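PDB 4QTN: nicotinamide riboside transporter PnuC from Neisseria mucosa ATCC 25996, which carries nicotinamide riboside, a vitamin B3 form and NAD precursor, across the inner membrane and works as a homotrimer. Local coordinates for residues S73-V78 / Y85-L90. Sequence-based numbering, arbitrary orientation.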
loop_
_atom_site.group_PDB
_atom_site.type_symbol
_atom_site.label_atom_id
_atom_site.label_comp_id
_atom_site.label_asym_id
_atom_site.label_seq_id
_atom_site.Cartn_x
_atom_site.Cartn_y
_atom_site.Cartn_z
ATOM N N SER C 73 21.363 12.755 -10.509
ATOM C CA SER C 73 21.743 13.891 -11.353
ATOM C C SER C 73 20.687 14.079 -12.409
ATOM O O SER C 73 19.964 15.085 -12.419
ATOM C CB SER C 73 23.100 13.637 -12.010
ATOM O OG SER C 73 24.088 13.358 -11.038
ATOM N N LEU C 74 20.571 13.081 -13.277
ATOM C CA LEU C 74 19.497 13.030 -14.236
ATOM C C LEU C 74 18.163 13.452 -13.603
ATOM O O LEU C 74 17.559 14.451 -14.019
ATOM C CB LEU C 74 19.400 11.630 -14.850
ATOM C CG LEU C 74 20.649 11.155 -15.617
ATOM C CD1 LEU C 74 20.421 9.784 -16.235
ATOM C CD2 LEU C 74 21.066 12.160 -16.679
ATOM N N TYR C 75 17.729 12.713 -12.578
ATOM C CA TYR C 75 16.450 12.995 -11.917
ATOM C C TYR C 75 16.360 14.459 -11.532
ATOM O O TYR C 75 15.301 15.079 -11.664
ATOM C CB TYR C 75 16.250 12.094 -10.691
ATOM C CG TYR C 75 15.016 12.411 -9.843
ATOM C CD1 TYR C 75 13.786 11.808 -10.103
ATOM C CD2 TYR C 75 15.099 13.273 -8.755
ATOM C CE1 TYR C 75 12.668 12.086 -9.319
ATOM C CE2 TYR C 75 13.988 13.561 -7.974
ATOM C CZ TYR C 75 12.782 12.964 -8.258
ATOM O OH TYR C 75 11.694 13.253 -7.485
ATOM N N ALA C 76 17.480 15.027 -11.087
ATOM C CA ALA C 76 17.494 16.431 -10.676
ATOM C C ALA C 76 17.092 17.329 -11.838
ATOM O O ALA C 76 16.290 18.253 -11.679
ATOM C CB ALA C 76 18.863 16.823 -10.133
ATOM N N TYR C 77 17.634 17.031 -13.013
ATOM C CA TYR C 77 17.304 17.768 -14.221
ATOM C C TYR C 77 15.823 17.560 -14.559
ATOM O O TYR C 77 15.044 18.518 -14.609
ATOM C CB TYR C 77 18.214 17.304 -15.368
ATOM C CG TYR C 77 17.921 17.913 -16.714
ATOM C CD1 TYR C 77 18.423 19.153 -17.057
ATOM C CD2 TYR C 77 17.178 17.216 -17.662
ATOM C CE1 TYR C 77 18.170 19.704 -18.300
ATOM C CE2 TYR C 77 16.918 17.753 -18.905
ATOM C CZ TYR C 77 17.413 18.996 -19.224
ATOM O OH TYR C 77 17.160 19.533 -20.471
ATOM N N VAL C 78 15.434 16.295 -14.702
ATOM C CA VAL C 78 14.077 15.927 -15.093
ATOM C C VAL C 78 13.014 16.461 -14.125
ATOM O O VAL C 78 11.907 16.771 -14.543
ATOM C CB VAL C 78 13.927 14.389 -15.250
ATOM C CG1 VAL C 78 12.488 14.007 -15.590
ATOM C CG2 VAL C 78 14.892 13.858 -16.307
ATOM N N TYR C 85 10.368 21.840 -7.906
ATOM C CA TYR C 85 11.547 22.562 -7.422
ATOM C C TYR C 85 12.107 21.994 -6.113
ATOM O O TYR C 85 13.298 22.104 -5.850
ATOM C CB TYR C 85 11.252 24.067 -7.292
ATOM C CG TYR C 85 10.720 24.687 -8.569
ATOM C CD1 TYR C 85 11.504 24.730 -9.733
ATOM C CD2 TYR C 85 9.429 25.220 -8.624
ATOM C CE1 TYR C 85 11.013 25.282 -10.909
ATOM C CE2 TYR C 85 8.931 25.775 -9.797
ATOM C CZ TYR C 85 9.725 25.805 -10.933
ATOM O OH TYR C 85 9.232 26.358 -12.090
ATOM N N GLY C 86 11.240 21.374 -5.311
ATOM C CA GLY C 86 11.671 20.672 -4.105
ATOM C C GLY C 86 12.643 19.543 -4.410
ATOM O O GLY C 86 13.694 19.418 -3.768
ATOM N N GLU C 87 12.307 18.734 -5.410
ATOM C CA GLU C 87 13.111 17.564 -5.747
ATOM C C GLU C 87 14.404 17.938 -6.451
ATOM O O GLU C 87 15.389 17.228 -6.349
ATOM C CB GLU C 87 12.306 16.559 -6.583
ATOM C CG GLU C 87 11.012 16.102 -5.912
ATOM C CD GLU C 87 11.249 15.170 -4.728
ATOM O OE1 GLU C 87 11.819 14.082 -4.943
ATOM O OE2 GLU C 87 10.850 15.517 -3.584
HETATM N N MSE C 88 14.417 19.088 -7.114
HETATM C CA MSE C 88 15.555 19.459 -7.961
HETATM C C MSE C 88 16.748 19.981 -7.175
HETATM O O MSE C 88 17.892 19.634 -7.483
HETATM C CB MSE C 88 15.113 20.393 -9.094
HETATM C CG MSE C 88 15.029 21.859 -8.682
HETATM SE SE MSE C 88 15.924 22.959 -10.047
HETATM C CE MSE C 88 17.757 22.233 -9.886
HETATM N N MSE C 89 16.491 20.810 -6.158
HETATM C CA MSE C 89 17.570 21.352 -5.320
HETATM C C MSE C 89 18.084 20.281 -4.393
HETATM O O MSE C 89 19.274 20.252 -4.061
HETATM C CB MSE C 89 17.124 22.595 -4.539
HETATM C CG MSE C 89 15.790 22.400 -3.822
HETATM SE SE MSE C 89 15.372 23.976 -2.704
HETATM C CE MSE C 89 13.987 24.808 -3.842
ATOM N N LEU C 90 17.190 19.370 -3.995
ATOM C CA LEU C 90 17.537 18.268 -3.084
ATOM C C LEU C 90 18.557 17.310 -3.704
ATOM O O LEU C 90 19.609 17.060 -3.115
ATOM C CB LEU C 90 16.280 17.498 -2.662
ATOM C CG LEU C 90 16.255 16.692 -1.352
ATOM C CD1 LEU C 90 15.275 15.538 -1.486
ATOM C CD2 LEU C 90 17.621 16.173 -0.933
#
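Tyr75 and Glu87 make the one hydrogen bond between 73-78 and 85-90, with Tyr75 OH donating to Glu87 OE1 at 2.7 Å. The phenol reaches the anti side of that oxygen, 20° out of the carboxylate plane, and ring and carboxylate stand almost perpendicular, 89° apart. The Tyr75 side chain leaves its helix with CG anti to the backbone N (chi1 174°), which sends the rigid ring and its hydroxyl across to the next helix. Glu87 suits its place because a buried carboxylate needs donors: OE2 makes a weak hydrogen bond with Thr163 OG1, while Tyr75 OH is also bonded to Trp196 NE1, so the phenol links indole to carboxylate.

Van der Waals packing does the rest. Glu87 CB lies 3.7 Å from Tyr75 CE2, beside the polar bond. Where the backbones come nearest, Ala76 CB is 4.0 Å from Met88 O (selenomethionine); so small a side chain is consistent with CA atoms of Ala76 and Met88 only 4.5 Å apart.

The pair joins two consecutive transmembrane helices of a hairpin, the tyrosine side chain about 7 Å from bound nicotinamide riboside; helices 181-198 (Thr192, Leu195) and 208-234 (Leu210, Met213, Tyr214) pack against Tyr75 and Glu87.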